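PDB 1VI0: transcriptional regulator from Bacillus subtilis, which represses genes of fatty acid transport and beta-oxidation by binding DNA as a homodimer, and is inhibited from doing so by long-chain fatty acyl-CoA. Local coordinates for residues I13-V18 against K61-Q66; K82-L87 against L136-Q141. All blocks are in the same frame, centred on the assembly; numbering follows the deposited sequence.

Contact 1. Residues I13-V18 against K61-Q66; sequences IIDAAV and KEKMGQ. With DCC (dodecyl-coa), chain C.
K63 reaches across from helix 52-75 to D15 on helix 9-24, its NZ lying 3.3 Å from D15 OD1 in a salt bridge whose hydrogen bond is weak. The two side chains cross at about a right angle. K63 is bent near its root (chi2 -60°) and runs extended from there, which carries the ammonium group over to the carboxylate. Next to the charged pair the contact is apolar: K63 CE passes 4.4 Å from I14 CG2 and 4.3 Å from V18 CG2, so the last methylene of the lysine lies at the edge of van der Waals contact with both methyls. The segments 13-18 and 61-66 cross at 104° with their axes 11.8 Å apart, a gap the long side chain of K63 spans, and they join the first helix of the TetR-type DNA-binding domain to the long helix that leads into the ligand-binding part. On the ligand side, K63 CB touches the acyl end of dodecyl-CoA, 3.5 Å from C12, the last carbon of the chain. One residue on, selenomethionine M64 puts its CE methyl 3.6 Å from CA7 of the same chain, and it also packs on I124, L125 and Y128 of helix 115-141. Further out, I14 and V18 also pack on L59, which A17 touches together with I55, while I13 packs on helix 42-48 and A16 on helix 31-38.

Contact 2. Residues K82-L87 against L136-Q141; sequences KEKLAL and LTEGIQ
K84 NZ is gripped by two backbone carbonyls, I75 O at the C-terminal end of helix 52-75 and K78 O in the connection to helix 81-97, and E138 is a more distant ionic partner. The salt bridge to E138 OE1 is long, at 4.0 Å, and no hydrogen bond crosses between the two segments. What OE1 meets most closely is the lysine's carbon chain: it stands 3.2 Å from K84 CE and 3.7 Å from K84 CD. The final torsion of K84 (chi4 -65°) turns the ammonium group out of line with its otherwise extended chain. E138 is extended beyond CG and comes in at about a right angle to the lysine.

This is a surface contact between helices 81-97 and 115-141 of the all-helical C-terminal domain. Its inner side is apolar. L85, in one of its two conformers, packs on L132 and I135 of helix 115-141, while L136 lies against A154 of helix 151-171. Close to the end of helix 115-141, T137 O accepts both Q141 N at 3.0 Å and Q141 NE2 at 3.2 Å, from opposite faces of its plane. The NE2 bond is fairly straight, 162° at the hydrogen, although the donor sits 63° out of the carbonyl plane.

With its ammonium group committed to I75 O and K78 O, K84 probably offers E138 a general electrostatic attraction in place of a directional bond.

Contact 1 and contact 2 lie on opposite sides of the chain's centre, their own centres 28 Å apart and their nearest atoms about 12 Å apart. Contact 1 belongs to the DNA-binding end and borders the tail of the acyl chain; contact 2 belongs to the C-terminal domain and does not touch the ligand, L136 CD1 coming nearest at 10.9 Å from N6 of dodecyl-CoA. Helix 52-75 relates them, carrying 61-66 along its length and ending beside 82-87. Helix 115-141 does so too: it supplies neighbours of M64, the ligand-binding R118 and N122, and finally 136-141. K175 and E164 of the second subunit also bind the ligand, so the acyl-CoA that contact 1 touches is held across the dimer.

Contact 1. Residues I13-V18 against K61-Q66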
ATOM      1  N   ILE A  13      -4.272  26.796  -6.082  1.00 27.06           N
ATOM      2  CA  ILE A  13      -2.973  26.315  -5.595  1.00 26.04           C
ATOM      3  C   ILE A  13      -3.004  24.806  -5.364  1.00 24.54           C
ATOM      4  O   ILE A  13      -2.069  24.108  -5.767  1.00 24.92           O
ATOM      5  CB  ILE A  13      -2.574  27.033  -4.292  1.00 22.82           C
ATOM      6  CG1 ILE A  13      -2.178  28.489  -4.635  1.00 24.96           C
ATOM      7  CG2 ILE A  13      -1.418  26.328  -3.608  1.00 28.33           C
ATOM      8  CD1 ILE A  13      -2.350  29.426  -3.433  1.00 26.47           C
ATOM      9  N   ILE A  14      -4.069  24.336  -4.717  1.00 25.29           N
ATOM     10  CA  ILE A  14      -4.145  22.864  -4.515  1.00 27.40           C
ATOM     11  C   ILE A  14      -4.074  22.120  -5.844  1.00 26.02           C
ATOM     12  O   ILE A  14      -3.373  21.135  -6.019  1.00 25.36           O
ATOM     13  CB  ILE A  14      -5.435  22.500  -3.782  1.00 28.73           C
ATOM     14  CG1 ILE A  14      -5.420  23.051  -2.359  1.00 27.01           C
ATOM     15  CG2 ILE A  14      -5.611  20.977  -3.775  1.00 27.33           C
ATOM     16  CD1 ILE A  14      -4.405  22.429  -1.439  1.00 32.81           C
ATOM     17  N   ASP A  15      -4.743  22.630  -6.884  1.00 29.65           N
ATOM     18  CA  ASP A  15      -4.755  21.979  -8.192  1.00 29.54           C
ATOM     19  C   ASP A  15      -3.426  22.039  -8.873  1.00 30.13           C
ATOM     20  O   ASP A  15      -2.933  21.081  -9.503  1.00 30.20           O
ATOM     21  CB  ASP A  15      -5.876  22.603  -9.038  1.00 37.33           C
ATOM     22  CG  ASP A  15      -7.251  22.083  -8.714  1.00 37.59           C
ATOM     23  OD1 ASP A  15      -7.460  21.288  -7.793  1.00 41.26           O
ATOM     24  OD2 ASP A  15      -8.212  22.519  -9.423  1.00 44.78           O
ATOM     25  N   ALA A  16      -2.715  23.182  -8.718  1.00 26.49           N
ATOM     26  CA  ALA A  16      -1.382  23.277  -9.297  1.00 26.44           C
ATOM     27  C   ALA A  16      -0.439  22.354  -8.545  1.00 21.02           C
ATOM     28  O   ALA A  16       0.413  21.699  -9.136  1.00 23.77           O
ATOM     29  CB  ALA A  16      -0.892  24.712  -9.230  1.00 32.09           C
ATOM     30  N   ALA A  17      -0.622  22.253  -7.225  1.00 23.94           N
ATOM     31  CA  ALA A  17       0.202  21.351  -6.413  1.00 22.71           C
ATOM     32  C   ALA A  17       0.063  19.906  -6.902  1.00 23.00           C
ATOM     33  O   ALA A  17       1.072  19.228  -7.050  1.00 22.40           O
ATOM     34  CB  ALA A  17      -0.180  21.427  -4.960  1.00 25.73           C
ATOM     35  N   VAL A  18      -1.175  19.492  -7.206  1.00 24.24           N
ATOM     36  CA  VAL A  18      -1.325  18.102  -7.703  1.00 22.46           C
ATOM     37  C   VAL A  18      -0.465  17.855  -8.910  1.00 22.49           C
ATOM     38  O   VAL A  18       0.211  16.855  -9.054  1.00 24.72           O
ATOM     39  CB  VAL A  18      -2.803  17.794  -8.010  1.00 26.69           C
ATOM     40  CG1 VAL A  18      -2.910  16.426  -8.700  1.00 24.50           C
ATOM     41  CG2 VAL A  18      -3.606  17.774  -6.733  1.00 25.12           C
ATOM     42  N   LYS A  61      -6.458  16.358   2.450  1.00 24.46           N
ATOM     43  CA  LYS A  61      -7.654  16.621   3.235  1.00 25.17           C
ATOM     44  C   LYS A  61      -8.837  17.155   2.445  1.00 26.27           C
ATOM     45  O   LYS A  61      -9.965  16.735   2.699  1.00 30.26           O
ATOM     46  CB  LYS A  61      -7.288  17.625   4.353  1.00 27.85           C
ATOM     47  CG  LYS A  61      -8.354  17.791   5.412  1.00 33.39           C
ATOM     48  CD  LYS A  61      -7.739  18.577   6.604  1.00 38.84           C
ATOM     49  CE  LYS A  61      -8.800  18.895   7.634  1.00 43.54           C
ATOM     50  NZ  LYS A  61      -9.800  19.887   7.130  1.00 45.52           N
ATOM     51  N   GLU A  62      -8.583  18.035   1.500  1.00 26.54           N
ATOM     52  CA  GLU A  62      -9.559  18.646   0.628  1.00 29.93           C
ATOM     53  C   GLU A  62     -10.162  17.631  -0.336  1.00 28.36           C
ATOM     54  O   GLU A  62     -11.394  17.541  -0.435  1.00 32.16           O
ATOM     55  CB  GLU A  62      -8.844  19.762  -0.173  1.00 33.15           C
ATOM     56  CG  GLU A  62      -9.737  20.485  -1.162  1.00 40.65           C
ATOM     57  CD  GLU A  62     -11.063  20.847  -0.524  1.00 45.39           C
ATOM     58  OE1 GLU A  62     -11.030  21.348   0.631  1.00 48.16           O
ATOM     59  OE2 GLU A  62     -12.107  20.566  -1.147  1.00 49.50           O
ATOM     60  N   LYS A  63      -9.342  16.876  -1.004  1.00 27.20           N
ATOM     61  CA  LYS A  63      -9.796  15.873  -1.981  1.00 27.50           C
ATOM     62  C   LYS A  63     -10.509  14.749  -1.264  1.00 27.67           C
ATOM     63  O   LYS A  63     -11.631  14.349  -1.655  1.00 25.93           O
ATOM     64  CB  LYS A  63      -8.659  15.399  -2.840  1.00 29.68           C
ATOM     65  CG  LYS A  63      -7.883  16.331  -3.712  1.00 27.16           C
ATOM     66  CD  LYS A  63      -8.713  17.049  -4.767  1.00 32.22           C
ATOM     67  CE  LYS A  63      -7.817  17.769  -5.765  1.00 32.72           C
ATOM     68  NZ  LYS A  63      -8.624  18.296  -6.931  1.00 35.60           N
HETATM   69  N   MSE A  64      -9.981  14.278  -0.111  1.00 24.88           N
HETATM   70  CA  MSE A  64     -10.665  13.229   0.642  1.00 26.22           C
HETATM   71  C   MSE A  64     -12.027  13.683   1.106  1.00 29.13           C
HETATM   72  O   MSE A  64     -13.022  12.937   1.106  1.00 29.10           O
HETATM   73  CB  MSE A  64      -9.847  12.767   1.878  1.00 27.28           C
HETATM   74  CG  MSE A  64     -10.568  11.739   2.746  1.00 27.27           C
HETATM   75 SE   MSE A  64     -10.887  10.114   1.685  1.00 39.14          SE
HETATM   76  CE  MSE A  64      -9.249   9.215   2.001  1.00 27.45           C
ATOM     77  N   GLY A  65     -12.078  14.920   1.626  1.00 28.72           N
ATOM     78  CA  GLY A  65     -13.326  15.483   2.123  1.00 29.51           C
ATOM     79  C   GLY A  65     -14.400  15.516   1.065  1.00 27.94           C
ATOM     80  O   GLY A  65     -15.576  15.199   1.330  1.00 32.22           O
ATOM     81  N   GLN A  66     -14.097  15.950  -0.155  1.00 29.25           N
ATOM     82  CA  GLN A  66     -15.111  15.943  -1.208  1.00 31.26           C
ATOM     83  C   GLN A  66     -15.570  14.497  -1.440  1.00 31.85           C
ATOM     84  O   GLN A  66     -16.760  14.194  -1.439  1.00 30.75           O
ATOM     85  CB  GLN A  66     -14.593  16.558  -2.517  1.00 31.72           C
ATOM     86  CG  GLN A  66     -14.040  17.954  -2.299  1.00 40.88           C
ATOM     87  CD  GLN A  66     -13.841  18.791  -3.517  1.00 45.98           C
ATOM     88  OE1 GLN A  66     -13.121  18.438  -4.461  1.00 48.08           O
ATOM     89  NE2 GLN A  66     -14.475  19.977  -3.546  1.00 47.82           N
TER
HETATM   90  C2  DCC C 205      -5.805  -5.923  15.977  1.00 32.34           C
HETATM   91  C4  DCC C 205      -5.609  -3.759  15.409  1.00 29.53           C
HETATM   92  C5  DCC C 205      -5.811  -4.006  14.070  1.00 30.45           C
HETATM   93  C6  DCC C 205      -5.976  -5.369  13.735  1.00 32.05           C
HETATM   94  C8  DCC C 205      -5.572  -1.913  14.252  1.00 27.88           C
HETATM   95  C10 DCC C 205      -9.137   9.499  -1.961  1.00 37.64           C
HETATM   96  C11 DCC C 205      -9.038  10.644  -2.984  1.00 38.37           C
HETATM   97  C12 DCC C 205      -8.356  11.896  -2.440  1.00 38.73           C
HETATM   98  N9  DCC C 205      -5.433  -2.411  15.526  1.00 29.79           N
HETATM   99  N7  DCC C 205      -5.765  -2.835  13.342  1.00 29.76           N
HETATM  100  N3  DCC C 205      -5.616  -4.666  16.409  1.00 30.35           N
HETATM  101  N1  DCC C 205      -6.024  -6.311  14.702  1.00 30.58           N
HETATM  102  N6  DCC C 205      -6.135  -5.743  12.465  1.00 31.56           N
HETATM  103  C1' DCC C 205      -5.315  -1.664  16.831  1.00 29.20           C
HETATM  104  C2' DCC C 205      -4.329  -0.476  16.787  1.00 29.64           C
HETATM  105  O2' DCC C 205      -3.077  -0.975  17.328  1.00 30.61           O
HETATM  106  C3' DCC C 205      -4.958   0.473  17.860  1.00 30.53           C
HETATM  107  O3' DCC C 205      -4.749  -0.140  19.181  1.00 33.82           O
HETATM  108  C4' DCC C 205      -6.485   0.285  17.501  1.00 30.19           C
HETATM  109  O4' DCC C 205      -6.600  -1.040  16.981  1.00 29.86           O
HETATM  110  C5' DCC C 205      -6.961   1.374  16.567  1.00 30.69           C
HETATM  111  O5' DCC C 205      -6.112   1.544  15.395  1.00 32.09           O
HETATM  112  P1  DCC C 205      -6.687   1.658  13.915  1.00 31.04           P
HETATM  113  O11 DCC C 205      -5.575   1.860  13.012  1.00 31.53           O
HETATM  114  O12 DCC C 205      -7.647   0.449  13.676  1.00 30.83           O
HETATM  115  O6  DCC C 205      -7.655   2.871  13.956  1.00 32.31           O
HETATM  116  P2  DCC C 205      -6.982   4.227  14.069  1.00 33.08           P
HETATM  117  O21 DCC C 205      -8.062   5.225  13.724  1.00 30.12           O
HETATM  118  O22 DCC C 205      -6.273   4.317  15.351  1.00 32.64           O
HETATM  119  O7  DCC C 205      -5.869   4.394  12.899  1.00 32.65           O
HETATM  120  CPA DCC C 205      -6.352   4.834  11.551  1.00 29.13           C
HETATM  121  CPB DCC C 205      -5.144   4.921  10.573  1.00 28.55           C
HETATM  122  CP8 DCC C 205      -4.256   3.673  10.731  1.00 27.96           C
HETATM  123  CP7 DCC C 205      -4.334   6.145  10.986  1.00 29.14           C
HETATM  124  CP9 DCC C 205      -5.555   5.182   9.169  1.00 31.30           C
HETATM  125  OP3 DCC C 205      -4.996   2.500  10.654  1.00 28.69           O
HETATM  126  CP6 DCC C 205      -3.102   3.631   9.750  1.00 27.02           C
HETATM  127  OP2 DCC C 205      -2.227   4.486   9.800  1.00 26.67           O
HETATM  128  NP2 DCC C 205      -3.146   2.624   8.924  1.00 28.05           N
HETATM  129  CP5 DCC C 205      -2.085   2.458   7.847  1.00 25.85           C
HETATM  130  CP4 DCC C 205      -2.760   3.045   6.547  1.00 27.60           C
HETATM  131  CP3 DCC C 205      -1.719   3.158   5.419  1.00 28.30           C
HETATM  132  OP1 DCC C 205      -0.715   3.850   5.577  1.00 29.39           O
HETATM  133  NP1 DCC C 205      -1.964   2.457   4.360  1.00 26.73           N
HETATM  134  CP2 DCC C 205      -1.104   2.375   3.159  1.00 27.37           C
HETATM  135  CP1 DCC C 205      -1.943   3.019   2.095  1.00 27.11           C
HETATM  136  S   DCC C 205      -2.706   4.612   2.478  1.00 28.24           S
HETATM  137  P3  DCC C 205      -4.326   0.577  20.556  1.00 39.15           P
HETATM  138  O31 DCC C 205      -3.334   1.606  20.245  1.00 38.84           O
HETATM  139  O32 DCC C 205      -5.521   1.164  21.179  1.00 34.68           O
HETATM  140  O33 DCC C 205      -3.781  -0.576  21.354  1.00 35.55           O
HETATM  141  CA1 DCC C 205      -1.344   5.739   2.086  1.00 30.66           C
HETATM  142  CA2 DCC C 205      -1.827   7.204   1.844  1.00 31.97           C
HETATM  143  OA1 DCC C 205      -0.202   5.361   1.958  1.00 29.85           O
HETATM  144  CA3 DCC C 205      -2.397   7.411   0.428  1.00 32.82           C
HETATM  145  CA4 DCC C 205      -3.789   7.902   0.277  1.00 35.68           C
HETATM  146  CA5 DCC C 205      -4.793   6.849  -0.136  1.00 30.86           C
HETATM  147  CA6 DCC C 205      -5.871   7.342  -1.084  1.00 33.76           C
HETATM  148  CA7 DCC C 205      -7.258   7.459  -0.494  1.00 35.13           C
HETATM  149  CA8 DCC C 205      -8.428   7.159  -1.359  1.00 35.63           C
HETATM  150  CA9 DCC C 205      -8.700   8.132  -2.510  1.00 38.67           C

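Contact 2. Residues K82-L87 against L136-Q141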
ATOM      1  N   LYS A  82     -23.236  -5.182   0.432  1.00 19.92           N
ATOM      2  CA  LYS A  82     -22.615  -5.415  -0.890  1.00 18.60           C
ATOM      3  C   LYS A  82     -22.903  -4.265  -1.833  1.00 18.27           C
ATOM      4  O   LYS A  82     -21.975  -3.798  -2.484  1.00 18.87           O
ATOM      5  CB  LYS A  82     -23.074  -6.760  -1.451  1.00 20.12           C
ATOM      6  CG  LYS A  82     -22.615  -7.044  -2.895  1.00 21.53           C
ATOM      7  CD  LYS A  82     -23.073  -8.449  -3.355  1.00 22.53           C
ATOM      8  CE  LYS A  82     -22.477  -8.652  -4.765  1.00 28.38           C
ATOM      9  NZ  LYS A  82     -22.966  -9.931  -5.339  1.00 33.33           N
ATOM     10  N   GLU A  83     -24.129  -3.730  -1.871  1.00 17.42           N
ATOM     11  CA  GLU A  83     -24.460  -2.566  -2.692  1.00 19.34           C
ATOM     12  C   GLU A  83     -23.679  -1.332  -2.319  1.00 18.12           C
ATOM     13  O   GLU A  83     -23.116  -0.578  -3.157  1.00 17.45           O
ATOM     14  CB  GLU A  83     -25.990  -2.293  -2.556  1.00 21.74           C
ATOM     15  CG  GLU A  83     -26.798  -3.290  -3.345  1.00 24.63           C
ATOM     16  CD  GLU A  83     -28.288  -3.309  -2.980  1.00 30.27           C
ATOM     17  OE1 GLU A  83     -28.686  -2.851  -1.909  1.00 28.67           O
ATOM     18  OE2 GLU A  83     -29.045  -3.859  -3.823  1.00 28.88           O
ATOM     19  N   LYS A  84     -23.539  -1.074  -1.004  1.00 18.44           N
ATOM     20  CA  LYS A  84     -22.679   0.056  -0.594  1.00 18.64           C
ATOM     21  C   LYS A  84     -21.236  -0.119  -1.008  1.00 17.38           C
ATOM     22  O   LYS A  84     -20.621   0.838  -1.481  1.00 19.18           O
ATOM     23  CB  LYS A  84     -22.804   0.253   0.917  1.00 18.94           C
ATOM     24  CG  LYS A  84     -24.251   0.596   1.342  1.00 17.66           C
ATOM     25  CD  LYS A  84     -24.274   0.634   2.884  1.00 21.00           C
ATOM     26  CE  LYS A  84     -25.685   0.590   3.441  1.00 28.83           C
ATOM     27  NZ  LYS A  84     -26.480   1.781   3.087  1.00 31.99           N
ATOM     28  N   LEU A  85     -20.651  -1.308  -0.845  1.00 16.74           N
ATOM     29  CA  LEU A  85     -19.237  -1.520  -1.227  1.00 18.55           C
ATOM     30  C   LEU A  85     -19.064  -1.400  -2.718  1.00 18.96           C
ATOM     31  O   LEU A  85     -18.094  -0.822  -3.198  1.00 17.83           O
ATOM     32  CB  LEU A  85     -18.862  -2.931  -0.733  1.00 16.91           C
ATOM     33  CG  LEU A  85     -18.678  -3.013   0.793  0.50 14.46           C
ATOM     34  CD1 LEU A  85     -18.230  -4.433   1.151  0.50 15.74           C
ATOM     35  CD2 LEU A  85     -17.567  -2.024   1.189  0.50 16.45           C
ATOM     36  N   ALA A  86     -20.111  -1.873  -3.455  1.00 18.52           N
ATOM     37  CA  ALA A  86     -20.027  -1.679  -4.913  1.00 18.78           C
ATOM     38  C   ALA A  86     -19.875  -0.219  -5.298  1.00 19.64           C
ATOM     39  O   ALA A  86     -19.033   0.118  -6.186  1.00 21.76           O
ATOM     40  CB  ALA A  86     -21.241  -2.303  -5.573  1.00 20.26           C
ATOM     41  N   LEU A  87     -20.563   0.650  -4.639  1.00 18.73           N
ATOM     42  CA  LEU A  87     -20.518   2.091  -4.858  1.00 17.75           C
ATOM     43  C   LEU A  87     -19.158   2.644  -4.442  1.00 17.98           C
ATOM     44  O   LEU A  87     -18.535   3.393  -5.235  1.00 21.21           O
ATOM     45  CB  LEU A  87     -21.676   2.770  -4.162  1.00 22.37           C
ATOM     46  CG  LEU A  87     -22.067   4.134  -4.789  1.00 31.07           C
ATOM     47  CD1 LEU A  87     -22.036   4.038  -6.310  1.00 37.53           C
ATOM     48  CD2 LEU A  87     -23.478   4.467  -4.325  1.00 37.01           C
ATOM     49  N   LEU A 136     -19.780  -2.515   7.245  1.00 15.06           N
ATOM     50  CA  LEU A 136     -19.578  -3.824   7.816  1.00 15.55           C
ATOM     51  C   LEU A 136     -20.504  -4.038   9.044  1.00 16.22           C
ATOM     52  O   LEU A 136     -21.107  -5.068   9.177  1.00 15.03           O
ATOM     53  CB  LEU A 136     -18.111  -3.999   8.206  1.00 16.40           C
ATOM     54  CG  LEU A 136     -17.143  -4.136   6.997  1.00 13.43           C
ATOM     55  CD1 LEU A 136     -15.680  -4.072   7.416  1.00 14.68           C
ATOM     56  CD2 LEU A 136     -17.506  -5.430   6.278  1.00 19.85           C
ATOM     57  N   THR A 137     -20.504  -3.048   9.949  1.00 17.08           N
ATOM     58  CA  THR A 137     -21.311  -3.233  11.196  1.00 16.46           C
ATOM     59  C   THR A 137     -22.812  -3.207  10.915  1.00 13.91           C
ATOM     60  O   THR A 137     -23.555  -3.934  11.561  1.00 16.58           O
ATOM     61  CB  THR A 137     -20.912  -2.269  12.312  1.00 14.13           C
ATOM     62  OG1 THR A 137     -21.037  -0.924  11.904  1.00 17.85           O
ATOM     63  CG2 THR A 137     -19.481  -2.589  12.765  1.00 15.86           C
ATOM     64  N   GLU A 138     -23.192  -2.431   9.921  1.00 16.76           N
ATOM     65  CA  GLU A 138     -24.630  -2.459   9.514  1.00 19.57           C
ATOM     66  C   GLU A 138     -24.913  -3.859   8.973  1.00 20.18           C
ATOM     67  O   GLU A 138     -25.926  -4.481   9.217  1.00 18.33           O
ATOM     68  CB  GLU A 138     -24.813  -1.453   8.384  1.00 20.98           C
ATOM     69  CG  GLU A 138     -24.913  -0.019   8.802  1.00 21.71           C
ATOM     70  CD  GLU A 138     -24.822   0.959   7.661  1.00 30.39           C
ATOM     71  OE1 GLU A 138     -24.876   0.505   6.490  1.00 34.19           O
ATOM     72  OE2 GLU A 138     -24.681   2.177   7.907  1.00 30.06           O
ATOM     73  N   GLY A 139     -23.975  -4.340   8.122  1.00 17.79           N
ATOM     74  CA  GLY A 139     -24.112  -5.677   7.546  1.00 18.69           C
ATOM     75  C   GLY A 139     -24.171  -6.761   8.603  1.00 20.66           C
ATOM     76  O   GLY A 139     -24.817  -7.794   8.441  1.00 21.69           O
ATOM     77  N   ILE A 140     -23.321  -6.630   9.637  1.00 15.64           N
ATOM     78  CA  ILE A 140     -23.312  -7.557  10.742  1.00 19.80           C
ATOM     79  C   ILE A 140     -24.674  -7.573  11.451  1.00 17.60           C
ATOM     80  O   ILE A 140     -25.276  -8.629  11.566  1.00 18.54           O
ATOM     81  CB  ILE A 140     -22.188  -7.193  11.736  1.00 20.60           C
ATOM     82  CG1 ILE A 140     -20.845  -7.553  11.116  1.00 17.25           C
ATOM     83  CG2 ILE A 140     -22.393  -8.036  13.031  1.00 16.65           C
ATOM     84  CD1 ILE A 140     -19.633  -6.890  11.693  1.00 19.94           C
ATOM     85  N   GLN A 141     -25.246  -6.442  11.774  1.00 18.28           N
ATOM     86  CA  GLN A 141     -26.562  -6.358  12.423  1.00 19.51           C
ATOM     87  C   GLN A 141     -27.696  -6.932  11.576  1.00 22.02           C
ATOM     88  O   GLN A 141     -28.647  -7.503  12.140  1.00 21.11           O
ATOM     89  CB  GLN A 141     -26.810  -4.914  12.838  1.00 19.80           C
ATOM     90  CG  GLN A 141     -25.916  -4.507  14.032  1.00 19.29           C
ATOM     91  CD  GLN A 141     -26.065  -3.060  14.385  1.00 16.46           C
ATOM     92  OE1 GLN A 141     -26.924  -2.634  15.165  1.00 20.97           O
ATOM     93  NE2 GLN A 141     -25.280  -2.237  13.687  1.00 15.46           N
TER